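Type-iv like pilin ttha1222 (PDB 5G2F) is a type IV pilin-like protein of the competence system, this chain being its soluble part, and probably takes part in natural DNA uptake. Local coordinates at residues A[22-36]-A[50-62]. Residues are numbered along the deposited sequence; the frame is centred on the assembly and turned at random.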
loop_
_atom_site.group_PDB
_atom_site.type_symbol
_atom_site.label_atom_id
_atom_site.label_comp_id
_atom_site.label_asym_id
_atom_site.label_seq_id
_atom_site.Cartn_x
_atom_site.Cartn_y
_atom_site.Cartn_z
ATOM N N ARG A 22 13.139 -2.488 -7.976
ATOM C CA ARG A 22 14.231 -3.412 -7.593
ATOM C C ARG A 22 15.566 -2.722 -7.390
ATOM O O ARG A 22 15.967 -1.866 -8.153
ATOM C CB ARG A 22 14.462 -4.491 -8.631
ATOM C CG ARG A 22 13.317 -5.470 -8.774
ATOM C CD ARG A 22 13.707 -6.514 -9.806
ATOM N NE ARG A 22 12.601 -7.425 -10.077
ATOM C CZ ARG A 22 12.194 -8.394 -9.270
ATOM N NH1 ARG A 22 12.861 -8.686 -8.148
ATOM N NH2 ARG A 22 11.167 -9.151 -9.605
ATOM N N ASP A 23 16.282 -3.131 -6.347
ATOM C CA ASP A 23 17.653 -2.714 -6.211
ATOM C C ASP A 23 18.420 -3.221 -7.430
ATOM O O ASP A 23 18.265 -4.381 -7.812
ATOM C CB ASP A 23 18.219 -3.285 -4.947
ATOM C CG ASP A 23 19.635 -2.868 -4.733
ATOM O OD1 ASP A 23 20.574 -3.440 -5.355
ATOM O OD2 ASP A 23 19.839 -1.932 -3.952
ATOM N N PRO A 24 19.165 -2.362 -8.093
ATOM C CA PRO A 24 19.792 -2.807 -9.352
ATOM C C PRO A 24 21.036 -3.740 -9.206
ATOM O O PRO A 24 21.473 -4.351 -10.192
ATOM C CB PRO A 24 20.221 -1.481 -10.004
ATOM C CG PRO A 24 20.309 -0.512 -8.912
ATOM C CD PRO A 24 19.282 -0.918 -7.889
ATOM N N SER A 25 21.546 -3.910 -8.001
ATOM C CA SER A 25 22.597 -4.910 -7.771
ATOM C C SER A 25 22.095 -6.227 -7.210
ATOM O O SER A 25 22.571 -7.287 -7.564
ATOM C CB SER A 25 23.629 -4.334 -6.795
ATOM O OG SER A 25 24.227 -3.188 -7.337
ATOM N N THR A 26 21.150 -6.177 -6.273
ATOM C CA THR A 26 20.672 -7.361 -5.604
ATOM C C THR A 26 19.370 -7.917 -6.182
ATOM O O THR A 26 19.077 -9.091 -5.991
ATOM C CB THR A 26 20.435 -7.125 -4.097
ATOM O OG1 THR A 26 19.278 -6.310 -3.905
ATOM C CG2 THR A 26 21.593 -6.457 -3.427
ATOM N N GLY A 27 18.593 -7.053 -6.817
ATOM C CA GLY A 27 17.265 -7.363 -7.336
ATOM C C GLY A 27 16.134 -7.247 -6.320
ATOM O O GLY A 27 14.963 -7.426 -6.664
ATOM N N ALA A 28 16.493 -6.993 -5.049
ATOM C CA ALA A 28 15.537 -7.077 -3.977
ATOM C C ALA A 28 14.509 -5.972 -4.118
ATOM O O ALA A 28 14.840 -4.865 -4.526
ATOM C CB ALA A 28 16.236 -6.936 -2.637
ATOM N N LEU A 29 13.289 -6.312 -3.772
ATOM C CA LEU A 29 12.120 -5.400 -3.793
ATOM C C LEU A 29 11.724 -4.989 -2.414
ATOM O O LEU A 29 11.951 -5.746 -1.473
ATOM C CB LEU A 29 10.887 -6.203 -4.253
ATOM C CG LEU A 29 10.866 -6.893 -5.587
ATOM C CD1 LEU A 29 10.194 -8.229 -5.464
ATOM C CD2 LEU A 29 10.161 -6.032 -6.600
ATOM N N PRO A 30 11.095 -3.808 -2.251
ATOM C CA PRO A 30 10.460 -3.584 -0.935
ATOM C C PRO A 30 9.239 -4.480 -0.835
ATOM O O PRO A 30 8.392 -4.520 -1.730
ATOM C CB PRO A 30 10.099 -2.103 -0.939
ATOM C CG PRO A 30 10.198 -1.678 -2.365
ATOM C CD PRO A 30 10.952 -2.668 -3.161
ATOM N N THR A 31 9.154 -5.221 0.244
ATOM C CA THR A 31 8.172 -6.303 0.375
ATOM C C THR A 31 6.961 -5.966 1.266
ATOM O O THR A 31 6.205 -6.842 1.658
ATOM C CB THR A 31 8.924 -7.565 0.925
ATOM O OG1 THR A 31 9.512 -7.219 2.165
ATOM C CG2 THR A 31 9.954 -8.027 -0.029
ATOM N N HIS A 32 6.740 -4.691 1.581
ATOM C CA HIS A 32 5.557 -4.301 2.393
ATOM C C HIS A 32 4.452 -3.642 1.566
ATOM O O HIS A 32 3.398 -3.303 2.067
ATOM C CB HIS A 32 6.011 -3.441 3.551
ATOM C CG HIS A 32 7.072 -4.104 4.373
ATOM N ND1 HIS A 32 6.801 -5.151 5.231
ATOM C CD2 HIS A 32 8.413 -3.912 4.428
ATOM C CE1 HIS A 32 7.924 -5.553 5.803
ATOM N NE2 HIS A 32 8.915 -4.811 5.340
ATOM N N LEU A 33 4.676 -3.470 0.269
ATOM C CA LEU A 33 3.602 -2.904 -0.577
ATOM C C LEU A 33 2.729 -4.080 -1.061
ATOM O O LEU A 33 3.035 -4.719 -2.088
ATOM C CB LEU A 33 4.237 -2.146 -1.728
ATOM C CG LEU A 33 3.311 -1.392 -2.689
ATOM C CD1 LEU A 33 2.365 -0.424 -1.992
ATOM C CD2 LEU A 33 4.121 -0.644 -3.730
ATOM N N THR A 34 1.681 -4.396 -0.305
ATOM C CA THR A 34 0.957 -5.637 -0.525
ATOM C C THR A 34 -0.407 -5.491 -1.172
ATOM O O THR A 34 -1.149 -6.480 -1.356
ATOM C CB THR A 34 0.774 -6.385 0.800
ATOM O OG1 THR A 34 0.295 -5.444 1.758
ATOM C CG2 THR A 34 2.102 -6.986 1.267
ATOM N N ASP A 35 -0.830 -4.261 -1.442
ATOM C CA ASP A 35 -2.044 -4.153 -2.234
ATOM C C ASP A 35 -1.812 -3.282 -3.417
ATOM O O ASP A 35 -0.932 -2.425 -3.436
ATOM C CB ASP A 35 -3.212 -3.647 -1.446
ATOM C CG ASP A 35 -3.224 -2.131 -1.390
ATOM O OD1 ASP A 35 -2.539 -1.655 -0.480
ATOM O OD2 ASP A 35 -3.811 -1.459 -2.296
ATOM N N CYS A 36 -2.609 -3.533 -4.429
ATOM C CA CYS A 36 -2.494 -2.808 -5.670
ATOM C C CYS A 36 -3.833 -2.196 -6.079
ATOM O O CYS A 36 -4.090 -2.005 -7.251
ATOM C CB CYS A 36 -1.879 -3.692 -6.761
ATOM S SG CYS A 36 -2.343 -5.435 -6.784
ATOM N N CYS A 50 -7.012 -6.508 -5.356
ATOM C CA CYS A 50 -5.677 -6.609 -5.907
ATOM C C CYS A 50 -4.652 -6.717 -4.791
ATOM O O CYS A 50 -4.476 -5.786 -4.011
ATOM C CB CYS A 50 -5.387 -5.416 -6.818
ATOM S SG CYS A 50 -3.995 -5.598 -7.981
ATOM N N THR A 51 -3.960 -7.847 -4.715
ATOM C CA THR A 51 -3.003 -8.078 -3.641
ATOM C C THR A 51 -1.672 -8.522 -4.229
ATOM O O THR A 51 -1.643 -9.203 -5.276
ATOM C CB THR A 51 -3.461 -9.182 -2.649
ATOM O OG1 THR A 51 -3.593 -10.402 -3.352
ATOM C CG2 THR A 51 -4.777 -8.868 -2.053
ATOM N N ILE A 52 -0.598 -8.154 -3.550
ATOM C CA ILE A 52 0.737 -8.561 -3.965
ATOM C C ILE A 52 1.306 -9.389 -2.840
ATOM O O ILE A 52 1.301 -8.941 -1.686
ATOM C CB ILE A 52 1.656 -7.352 -4.230
ATOM C CG1 ILE A 52 1.018 -6.425 -5.266
ATOM C CG2 ILE A 52 3.045 -7.846 -4.652
ATOM C CD1 ILE A 52 1.626 -5.006 -5.292
ATOM N N THR A 53 1.755 -10.585 -3.163
ATOM C CA THR A 53 2.379 -11.475 -2.223
ATOM C C THR A 53 3.857 -11.621 -2.579
ATOM O O THR A 53 4.199 -12.008 -3.716
ATOM C CB THR A 53 1.690 -12.854 -2.269
ATOM O OG1 THR A 53 0.306 -12.708 -1.917
ATOM C CG2 THR A 53 2.340 -13.867 -1.291
ATOM N N TYR A 54 4.739 -11.402 -1.598
ATOM C CA TYR A 54 6.171 -11.621 -1.821
ATOM C C TYR A 54 6.594 -12.985 -1.276
ATOM O O TYR A 54 6.410 -13.267 -0.088
ATOM C CB TYR A 54 6.983 -10.467 -1.192
ATOM C CG TYR A 54 6.563 -9.114 -1.705
ATOM C CD1 TYR A 54 5.452 -8.412 -1.155
ATOM C CD2 TYR A 54 7.183 -8.562 -2.799
ATOM C CE1 TYR A 54 5.038 -7.184 -1.665
ATOM C CE2 TYR A 54 6.793 -7.337 -3.308
ATOM C CZ TYR A 54 5.728 -6.641 -2.749
ATOM O OH TYR A 54 5.326 -5.441 -3.282
ATOM N N LEU A 55 7.111 -13.852 -2.165
ATOM C CA LEU A 55 7.508 -15.187 -1.817
ATOM C C LEU A 55 8.908 -15.212 -1.263
ATOM O O LEU A 55 9.299 -16.166 -0.600
ATOM C CB LEU A 55 7.444 -16.113 -3.048
ATOM C CG LEU A 55 6.043 -16.200 -3.671
ATOM C CD1 LEU A 55 6.136 -16.973 -4.980
ATOM C CD2 LEU A 55 5.022 -16.792 -2.732
ATOM N N ASN A 56 9.657 -14.169 -1.574
ATOM C CA ASN A 56 11.013 -13.957 -1.072
ATOM C C ASN A 56 11.354 -12.510 -1.473
ATOM O O ASN A 56 10.466 -11.779 -1.920
ATOM C CB ASN A 56 11.953 -15.019 -1.635
ATOM C CG ASN A 56 11.907 -15.098 -3.153
ATOM O OD1 ASN A 56 12.310 -14.182 -3.849
ATOM N ND2 ASN A 56 11.415 -16.238 -3.680
ATOM N N ALA A 57 12.603 -12.092 -1.366
ATOM C CA ALA A 57 12.962 -10.695 -1.719
ATOM C C ALA A 57 12.890 -10.397 -3.205
ATOM O O ALA A 57 12.893 -9.254 -3.605
ATOM C CB ALA A 57 14.366 -10.397 -1.205
ATOM N N LEU A 58 12.905 -11.444 -4.044
ATOM C CA LEU A 58 12.890 -11.225 -5.475
ATOM C C LEU A 58 11.519 -11.455 -6.134
ATOM O O LEU A 58 11.205 -10.763 -7.079
ATOM C CB LEU A 58 13.867 -12.150 -6.194
ATOM C CG LEU A 58 15.370 -12.005 -5.930
ATOM C CD1 LEU A 58 16.109 -13.064 -6.750
ATOM C CD2 LEU A 58 15.816 -10.614 -6.269
ATOM N N ASP A 59 10.759 -12.424 -5.661
ATOM C CA ASP A 59 9.632 -12.972 -6.413
ATOM C C ASP A 59 8.310 -12.558 -5.774
ATOM O O ASP A 59 8.135 -12.643 -4.588
ATOM C CB ASP A 59 9.657 -14.536 -6.471
ATOM C CG ASP A 59 10.917 -15.113 -7.082
ATOM O OD1 ASP A 59 11.514 -14.497 -8.019
ATOM O OD2 ASP A 59 11.271 -16.223 -6.607
ATOM N N TYR A 60 7.367 -12.166 -6.614
ATOM C CA TYR A 60 6.046 -11.787 -6.149
ATOM C C TYR A 60 4.966 -12.423 -7.009
ATOM O O TYR A 60 5.216 -12.855 -8.154
ATOM C CB TYR A 60 5.857 -10.240 -6.152
ATOM C CG TYR A 60 6.119 -9.573 -7.455
ATOM C CD1 TYR A 60 5.126 -9.458 -8.429
ATOM C CD2 TYR A 60 7.375 -9.114 -7.779
ATOM C CE1 TYR A 60 5.386 -8.872 -9.650
ATOM C CE2 TYR A 60 7.627 -8.499 -8.993
ATOM C CZ TYR A 60 6.637 -8.371 -9.915
ATOM O OH TYR A 60 6.902 -7.854 -11.170
ATOM N N VAL A 61 3.744 -12.399 -6.456
ATOM C CA VAL A 61 2.572 -12.836 -7.137
ATOM C C VAL A 61 1.517 -11.765 -6.960
ATOM O O VAL A 61 1.258 -11.333 -5.821
ATOM C CB VAL A 61 2.028 -14.158 -6.547
ATOM C CG1 VAL A 61 0.847 -14.657 -7.362
ATOM C CG2 VAL A 61 3.109 -15.222 -6.563
ATOM N N ILE A 62 0.942 -11.332 -8.069
ATOM C CA ILE A 62 -0.175 -10.392 -8.025
ATOM C C ILE A 62 -1.457 -11.160 -8.280
ATOM O O ILE A 62 -1.547 -11.899 -9.271
ATOM C CB ILE A 62 -0.041 -9.307 -9.129
ATOM C CG1 ILE A 62 1.289 -8.558 -8.980
ATOM C CG2 ILE A 62 -1.218 -8.363 -9.095
ATOM C CD1 ILE A 62 1.720 -7.822 -10.235
#
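Y54 lies beneath the backbone of T31. The CA of T31 sits over the ring centre, 3.7 Å from the centroid and 7° off its normal, a CH-pi contact. Its OH gives a hydrogen bond to L33 O at 2.7 Å.

The tight end is at C36 and C50, joined by a disulfide. C36 SG also packs on I52 CG1 at 3.8 Å. C36 N gives a hydrogen bond to C50 O and I52 N one to T34 O, flanking D35 and T51, an antiparallel non-hydrogen-bonded pair. D35 OD1 forms a salt bridge with R12 of a second subunit.

At the other end L29 is buried. Its N gives a hydrogen bond to A57 O at 3.0 Å, and its CD1 packs at the edges of Y54 and Y60. Only the rim, where A57 and L58 touch 26-28, is looser and exposed. R22 ties it down: its extended chain brings NH1 and NH2 end-on to the one oxygen L58 O, at 2.9 and 3.0 Å. NH1 also bonds to G27 O, and L29 CD2 covers one guanidinium face. E19 takes NE in a salt bridge.

The contact lays the loop after helix 3-19 along outer strand 47-54 and its turn into strand 60-66. Y54 and Y60 reach L18 of that helix.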